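Local coordinates for protein lipase (Streptomyces rimosus, PDB 5MAL) that hydrolyses triacylglycerols, preferring medium-length acyl chains, and also cleaves naphthyl and p-nitrophenyl esters and palmitoyl-CoA, as a secreted GDSL-family serine esterase, at residues W203-T208 / H216-G221; R143-G148 / E196-A201; V15-Y20 / K28-S33. One frame throughout, in Å; residues are numbered along the deposited sequence.

How the interactions relate
Interaction 1 lies between the other two: its centre is about 11 Å from that of each, whereas the centres of interactions 2 and 3 are about 22 Å apart and their nearest atoms about 10 Å. Interaction 1 carries His216, whose side chain comes within about 3 Å of that of the nucleophile Ser10. Interaction 3 reaches the same site through Val15, about 4 Å from either catalytic side chain, and it is joined to interaction 1 by a probable hydrogen bond of 2.7 Å from His205 NE2 to Gly16 O. Interaction 2 packs on interaction 1 through Leu204, where Leu204 CD1 is 3.6 Å from Phe144 O and Leu204 O is 3.4 Å from Leu197 CD2.

Interaction 1 (W203-T208 / H216-G221); sequences WLHSVT and HPTANG
Two backbone hydrogen bonds join Trp203-Leu204-His205 to His216-Pro217-Thr218 around a single bridge between Leu204 and Pro217. His205 N gives its proton to His216 O at 2.8 Å, nearly in line with the carbonyl. Thr218 N donates to Trp203 O at 2.9 Å, but from 50° out of the carbonyl plane. The same oxygen also meets the CA hydrogens of Pro217 and Gly221.

The capping bond lies within residues 216-221: Thr218 is the N-cap of helix 219-232, and its OG1 accepts from Gly221 N at 3.0 Å. With chi1 at 65°, OG1 is placed between the backbone N and the carbonyl carbon, while CG2 is left to face residues 203-208.

CH-pi contacts supply the side-chain packing. Thr218 CG2 stands 4.0 Å from the centroid of the His205 ring, almost on its normal, so the methyl sits squarely over one face. Asn220 CB approaches the five-membered ring of Trp203 off-centre, with the amide and indole planes 45° apart. Trp203 NE1 and Asn220 ND2 come within 3.0 Å, yet both are donors and make no hydrogen bond. Leu204 adds an apolar touch, CD2 lying 4.3 Å from Pro217 CG.

Beyond the pair, His205 NE2 bonds Gly16 O and His216 NE2 bonds Ser10 OG, the nucleophile of the Ser-His dyad. The chemistry thus ties the backbone oxygen of the inferred catalytic histidine to the backbone of His205 in the loop before helix 219-232 and caps that helix, consistent with a fixed placement of His216 beside Ser10.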
# COMPACT_ATOMS: atom_id res chain seq x y z
N TRP A 203 1.78 -6.49 -12.80
CA TRP A 203 2.75 -6.29 -11.74
C TRP A 203 2.11 -6.53 -10.39
O TRP A 203 2.66 -6.14 -9.36
CB TRP A 203 3.31 -4.88 -11.76
CG TRP A 203 4.33 -4.66 -12.81
CD1 TRP A 203 4.88 -5.62 -13.64
CD2 TRP A 203 4.94 -3.42 -13.15
NE1 TRP A 203 5.79 -5.02 -14.48
CE2 TRP A 203 5.85 -3.68 -14.20
CE3 TRP A 203 4.81 -2.12 -12.67
CZ2 TRP A 203 6.62 -2.67 -14.78
CZ3 TRP A 203 5.57 -1.11 -13.26
CH2 TRP A 203 6.46 -1.40 -14.29
N LEU A 204 0.92 -7.11 -10.43
CA LEU A 204 0.21 -7.54 -9.24
C LEU A 204 -0.03 -9.01 -9.34
O LEU A 204 -0.25 -9.52 -10.44
CB LEU A 204 -1.14 -6.83 -9.11
CG LEU A 204 -1.11 -5.31 -9.06
CD1 LEU A 204 -2.51 -4.78 -9.35
CD2 LEU A 204 -0.63 -4.90 -7.69
N HIS A 205 -0.02 -9.70 -8.20
CA HIS A 205 -0.52 -11.06 -8.16
C HIS A 205 -2.02 -11.02 -8.32
O HIS A 205 -2.68 -10.15 -7.77
CB HIS A 205 -0.17 -11.76 -6.84
CG HIS A 205 1.30 -11.97 -6.64
ND1 HIS A 205 1.99 -13.02 -7.20
CD2 HIS A 205 2.20 -11.27 -5.91
CE1 HIS A 205 3.26 -12.95 -6.84
NE2 HIS A 205 3.41 -11.91 -6.05
N SER A 206 -2.57 -11.98 -9.06
CA SER A 206 -4.00 -12.14 -9.07
C SER A 206 -4.38 -12.88 -7.80
O SER A 206 -3.62 -12.91 -6.84
CB SER A 206 -4.47 -12.90 -10.31
OG SER A 206 -5.88 -12.88 -10.39
N VAL A 207 -5.56 -13.48 -7.79
CA VAL A 207 -5.90 -14.40 -6.74
C VAL A 207 -5.01 -15.62 -6.89
O VAL A 207 -5.14 -16.36 -7.86
CB VAL A 207 -7.36 -14.81 -6.81
CG1 VAL A 207 -7.71 -15.65 -5.61
CG2 VAL A 207 -8.20 -13.58 -6.86
N THR A 208 -4.11 -15.82 -5.94
CA THR A 208 -3.03 -16.77 -6.16
C THR A 208 -2.65 -17.53 -4.90
O THR A 208 -3.33 -17.42 -3.87
CB THR A 208 -1.77 -16.04 -6.71
OG1 THR A 208 -0.81 -16.99 -7.17
CG2 THR A 208 -1.14 -15.17 -5.63
N HIS A 216 -1.33 -8.38 -4.28
CA HIS A 216 -0.17 -7.60 -3.88
C HIS A 216 0.81 -7.45 -5.02
O HIS A 216 0.78 -8.24 -5.96
CB HIS A 216 0.49 -8.24 -2.68
CG HIS A 216 -0.29 -8.04 -1.43
ND1 HIS A 216 -1.39 -8.80 -1.11
CD2 HIS A 216 -0.19 -7.10 -0.46
CE1 HIS A 216 -1.91 -8.36 0.03
NE2 HIS A 216 -1.20 -7.33 0.44
N PRO A 217 1.68 -6.45 -4.95
CA PRO A 217 2.64 -6.29 -6.05
C PRO A 217 3.58 -7.48 -6.15
O PRO A 217 3.96 -8.06 -5.13
CB PRO A 217 3.42 -5.04 -5.67
CG PRO A 217 2.47 -4.26 -4.82
CD PRO A 217 1.75 -5.31 -4.01
N THR A 218 3.91 -7.84 -7.37
CA THR A 218 4.96 -8.81 -7.61
C THR A 218 6.30 -8.15 -7.30
O THR A 218 6.34 -6.96 -6.98
CB THR A 218 4.96 -9.27 -9.06
OG1 THR A 218 5.29 -8.15 -9.90
CG2 THR A 218 3.58 -9.80 -9.44
N ALA A 219 7.39 -8.90 -7.45
CA ALA A 219 8.71 -8.31 -7.29
C ALA A 219 8.89 -7.17 -8.29
O ALA A 219 9.43 -6.12 -7.94
CB ALA A 219 9.80 -9.37 -7.49
N ASN A 220 8.41 -7.37 -9.51
CA ASN A 220 8.50 -6.37 -10.57
C ASN A 220 7.65 -5.15 -10.19
O ASN A 220 8.03 -4.01 -10.43
CB ASN A 220 8.06 -6.97 -11.92
CG ASN A 220 8.59 -6.18 -13.12
OD1 ASN A 220 9.25 -5.16 -12.95
ND2 ASN A 220 8.30 -6.65 -14.33
N GLY A 221 6.50 -5.41 -9.59
CA GLY A 221 5.62 -4.35 -9.10
C GLY A 221 6.27 -3.52 -8.02
O GLY A 221 6.08 -2.31 -7.95

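Interaction 2 (R143-G148 / E196-A201); sequences RFYKLG and ELCSGA
A type II beta turn, Glu196 to Ser199, forms the disulfide-bearing loop that meets residues 143-148 through a single bridge between Tyr145 and Leu197. Leu197 N donates to Phe144 O at 2.7 Å, and Lys146 N returns the bond to Leu197 O at 2.8 Å with an N-H...O angle of 172°.

The Tyr145 ring crosses Leu197 at a slant: Tyr145 CD1 is 3.6 Å from Leu197 CB, and Tyr145 CE1 also touches Leu197 CD1. Cys198 SG, disulfide-bonded to Cys151, meets the ring edge, 79° off its normal. An alanine in place of Tyr145 is likely to leave a gap beside Leu197 and remove a hydrogen bond from Tyr215 OH.

A bend at chi2 (92°) turns the Glu196 carboxylate so that OE2 meets two waters on the Arg143 side and OE1 meets Gly194 N. Water 2, 2.6 Å from Glu196 OE2, also takes a proton from Arg143 NH2, while water 1 also donates to Tyr145 O. The carboxylate and guanidinium are therefore bridged by solvent, Glu196 OE2 lying 5.3 Å from Arg143 NH2.

Arg143 NH1 forms a salt bridge with Asp168 of helix 159-180, against which Phe144 and Tyr145 also pack, so the two loops, one following strand 135-139 and the other helix 189-192, meet beside that helix.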
# COMPACT_ATOMS: atom_id res chain seq x y z
N ARG A 143 -4.79 0.88 -8.85
CA ARG A 143 -5.99 0.25 -9.37
C ARG A 143 -5.60 -1.17 -9.74
O ARG A 143 -4.56 -1.38 -10.36
CB ARG A 143 -6.54 1.01 -10.59
CG ARG A 143 -7.41 2.21 -10.25
CD ARG A 143 -7.97 2.81 -11.52
NE ARG A 143 -6.88 3.21 -12.40
CZ ARG A 143 -6.41 4.45 -12.49
NH1 ARG A 143 -6.96 5.42 -11.77
NH2 ARG A 143 -5.41 4.71 -13.32
N PHE A 144 -6.42 -2.14 -9.34
CA PHE A 144 -6.04 -3.53 -9.51
C PHE A 144 -6.20 -4.04 -10.95
O PHE A 144 -5.52 -4.98 -11.35
CB PHE A 144 -6.86 -4.43 -8.60
CG PHE A 144 -6.44 -4.40 -7.15
CD1 PHE A 144 -5.24 -3.84 -6.75
CD2 PHE A 144 -7.26 -4.96 -6.18
CE1 PHE A 144 -4.87 -3.82 -5.42
CE2 PHE A 144 -6.91 -4.93 -4.83
CZ PHE A 144 -5.70 -4.36 -4.45
N TYR A 145 -7.11 -3.44 -11.71
CA TYR A 145 -7.52 -4.00 -13.00
C TYR A 145 -7.42 -3.04 -14.16
O TYR A 145 -7.70 -1.84 -14.02
CB TYR A 145 -8.96 -4.51 -12.90
CG TYR A 145 -9.07 -5.71 -12.03
CD1 TYR A 145 -8.67 -6.95 -12.49
CD2 TYR A 145 -9.57 -5.61 -10.73
CE1 TYR A 145 -8.74 -8.07 -11.69
CE2 TYR A 145 -9.65 -6.74 -9.92
CZ TYR A 145 -9.24 -7.96 -10.41
OH TYR A 145 -9.30 -9.11 -9.65
N LYS A 146 -7.05 -3.57 -15.32
CA LYS A 146 -7.24 -2.88 -16.58
C LYS A 146 -8.62 -3.27 -17.07
O LYS A 146 -8.93 -4.46 -17.17
CB LYS A 146 -6.19 -3.27 -17.62
CG LYS A 146 -6.55 -2.77 -19.01
CD LYS A 146 -5.70 -3.47 -20.07
CE LYS A 146 -5.61 -2.65 -21.36
NZ LYS A 146 -6.75 -1.68 -21.50
N LEU A 147 -9.45 -2.29 -17.38
CA LEU A 147 -10.80 -2.57 -17.86
C LEU A 147 -10.87 -2.55 -19.39
O LEU A 147 -10.05 -1.90 -20.04
CB LEU A 147 -11.78 -1.55 -17.28
CG LEU A 147 -11.83 -1.44 -15.76
CD1 LEU A 147 -12.95 -0.50 -15.34
CD2 LEU A 147 -12.02 -2.81 -15.12
N GLY A 148 -11.85 -3.26 -19.94
CA GLY A 148 -12.19 -3.12 -21.34
C GLY A 148 -11.80 -4.27 -22.24
O GLY A 148 -12.27 -4.37 -23.38
N GLU A 196 -1.71 -3.51 -14.65
CA GLU A 196 -2.78 -3.97 -13.78
C GLU A 196 -3.05 -5.44 -14.07
O GLU A 196 -2.52 -6.00 -15.02
CB GLU A 196 -4.04 -3.14 -14.00
CG GLU A 196 -3.80 -1.63 -14.00
CD GLU A 196 -3.54 -1.05 -15.38
OE1 GLU A 196 -3.06 -1.77 -16.29
OE2 GLU A 196 -3.84 0.15 -15.57
N LEU A 197 -3.86 -6.08 -13.24
CA LEU A 197 -4.40 -7.36 -13.63
C LEU A 197 -5.20 -7.12 -14.91
O LEU A 197 -5.80 -6.05 -15.08
CB LEU A 197 -5.26 -7.95 -12.52
CG LEU A 197 -4.46 -8.28 -11.26
CD1 LEU A 197 -5.38 -8.77 -10.14
CD2 LEU A 197 -3.41 -9.34 -11.56
N CYS A 198 -5.15 -8.10 -15.81
CA CYS A 198 -5.80 -8.07 -17.13
C CYS A 198 -5.10 -7.13 -18.10
O CYS A 198 -5.61 -6.89 -19.20
CB CYS A 198 -7.27 -7.67 -17.02
SG CYS A 198 -8.20 -8.63 -15.84
N SER A 199 -3.95 -6.59 -17.73
CA SER A 199 -3.23 -5.70 -18.63
C SER A 199 -2.40 -6.48 -19.64
O SER A 199 -1.99 -5.94 -20.67
CB SER A 199 -2.30 -4.79 -17.86
OG SER A 199 -1.28 -5.59 -17.29
N GLY A 200 -2.14 -7.75 -19.33
CA GLY A 200 -1.26 -8.57 -20.14
C GLY A 200 0.16 -8.48 -19.62
O GLY A 200 1.05 -9.23 -20.03
N ALA A 201 0.38 -7.54 -18.72
CA ALA A 201 1.69 -7.36 -18.12
C ALA A 201 1.59 -7.12 -16.61
O ALA A 201 2.15 -6.13 -16.11
CB ALA A 201 2.42 -6.20 -18.79
O HOH W 1 -6.87 0.63 -14.51
O HOH W 2 -4.11 1.85 -13.64

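Interaction 3 (V15-Y20 / K28-S33); sequences VGAGSY and KRSTKS
Lys28 folds its chain at chi2 (-72°) and then runs extended, which lays CD over the Tyr20 ring. Lys28 CD stands 3.6 Å from the ring centroid, 8° off the normal, a CH-pi contact over the centre, while NZ lies on the same side, beyond the ring outline next to CD2 and CE2. On the opposite face the carbonyl oxygen of Gly18 lies above the plane, offset toward the rim. The phenol oxygen is held within its own segment: Gly16 N donates to Tyr20 OH at 2.9 Å and Gly18 N more weakly.

Ser30 carries OG anti to its N (chi1 165°), which directs the hydroxyl at residues 15-20. It donates to Gly18 O at 2.5 Å, a very short distance, and accepts from Lys32 N at 2.8 Å, so one atom both links the segments and closes an ST turn. Ala17 CB packs 3.6 Å from the same Ser30 OG.

Both segments belong to the long connection between helix 10-13, which begins with the nucleophile Ser10, and helix 34-40, in the three-layer alpha/beta/alpha fold of the SGNH hydrolases, built on a parallel five-stranded sheet. Residues 30-33 make a type I beta turn leading into helix 34-40, for which Ser33 is the N-cap, its OG reaching Ala36 N.

A single bridge pairs Tyr20 with Ser30. Beside it, Ser19 O takes two protons from Thr31: N at 2.8 Å, almost straight, and OG1 at 3.1 Å, on a lone pair in the carbonyl plane. Lys32 lays its aliphatic chain along Ala17 and Ser19, with CE 3.3 Å from Ser19 OG. At the other end Val15 CG2 touches Lys28 CB, the two side chains crossing at about a right angle, and Val15 also touches Ser10 and His216.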
# COMPACT_ATOMS: atom_id res chain seq x y z
N VAL A 15 4.63 -7.99 0.90
CA VAL A 15 3.97 -9.28 0.72
C VAL A 15 3.78 -9.49 -0.77
O VAL A 15 3.29 -8.60 -1.46
CB VAL A 15 2.62 -9.32 1.45
CG1 VAL A 15 1.83 -10.59 1.11
CG2 VAL A 15 2.87 -9.20 2.94
N GLY A 16 4.23 -10.63 -1.28
CA GLY A 16 4.15 -10.89 -2.71
C GLY A 16 5.43 -10.68 -3.50
O GLY A 16 5.54 -11.15 -4.64
N ALA A 17 6.40 -9.99 -2.90
CA ALA A 17 7.66 -9.72 -3.60
C ALA A 17 8.75 -10.69 -3.19
O ALA A 17 9.82 -10.70 -3.79
CB ALA A 17 8.11 -8.30 -3.34
N GLY A 18 8.49 -11.49 -2.16
CA GLY A 18 9.40 -12.55 -1.75
C GLY A 18 10.59 -12.10 -0.94
O GLY A 18 10.62 -10.98 -0.44
N SER A 19 11.57 -12.99 -0.80
CA SER A 19 12.83 -12.65 -0.11
C SER A 19 12.59 -11.92 1.21
O SER A 19 13.10 -10.82 1.42
CB SER A 19 13.70 -11.81 -1.03
OG SER A 19 14.04 -12.55 -2.21
N TYR A 20 11.80 -12.52 2.09
CA TYR A 20 11.43 -11.87 3.35
C TYR A 20 12.52 -11.95 4.40
O TYR A 20 13.26 -12.93 4.49
CB TYR A 20 10.14 -12.44 3.91
CG TYR A 20 9.05 -12.44 2.87
CD1 TYR A 20 8.46 -11.25 2.47
CD2 TYR A 20 8.65 -13.62 2.26
CE1 TYR A 20 7.48 -11.24 1.48
CE2 TYR A 20 7.67 -13.62 1.28
CZ TYR A 20 7.10 -12.43 0.89
OH TYR A 20 6.13 -12.44 -0.09
N LYS A 28 6.19 -9.94 7.23
CA LYS A 28 6.54 -10.27 5.86
C LYS A 28 7.20 -9.07 5.18
O LYS A 28 6.75 -8.61 4.14
CB LYS A 28 5.30 -10.72 5.08
CG LYS A 28 4.90 -12.17 5.32
CD LYS A 28 5.86 -13.12 4.66
CE LYS A 28 5.36 -14.56 4.77
NZ LYS A 28 6.40 -15.54 4.33
N ARG A 29 8.26 -8.56 5.79
CA ARG A 29 9.02 -7.49 5.18
C ARG A 29 10.02 -8.03 4.17
O ARG A 29 11.04 -8.63 4.53
CB ARG A 29 9.73 -6.66 6.24
CG ARG A 29 8.74 -5.75 6.98
CD ARG A 29 9.44 -4.79 7.92
NE ARG A 29 9.94 -5.42 9.15
CZ ARG A 29 9.27 -5.50 10.30
NH1 ARG A 29 8.05 -5.01 10.40
NH2 ARG A 29 9.84 -6.08 11.35
N SER A 30 9.72 -7.79 2.91
CA SER A 30 10.50 -8.28 1.80
C SER A 30 11.72 -7.43 1.52
O SER A 30 11.64 -6.20 1.57
CB SER A 30 9.62 -8.31 0.55
OG SER A 30 10.41 -8.45 -0.60
N THR A 31 12.85 -8.06 1.20
CA THR A 31 14.02 -7.30 0.78
C THR A 31 13.82 -6.75 -0.63
O THR A 31 14.62 -5.92 -1.10
CB THR A 31 15.31 -8.15 0.83
OG1 THR A 31 15.25 -9.18 -0.16
CG2 THR A 31 15.47 -8.77 2.19
N LYS A 32 12.77 -7.20 -1.31
CA LYS A 32 12.45 -6.68 -2.63
C LYS A 32 11.27 -5.71 -2.58
O LYS A 32 10.75 -5.30 -3.61
CB LYS A 32 12.15 -7.82 -3.60
CG LYS A 32 13.35 -8.72 -3.81
CD LYS A 32 13.11 -9.73 -4.92
CE LYS A 32 14.25 -10.74 -4.97
NZ LYS A 32 15.52 -10.13 -5.42
N SER A 33 10.85 -5.36 -1.37
CA SER A 33 9.84 -4.31 -1.17
C SER A 33 10.41 -2.95 -1.55
O SER A 33 11.63 -2.76 -1.52
CB SER A 33 9.40 -4.28 0.29
OG SER A 33 10.49 -3.86 1.09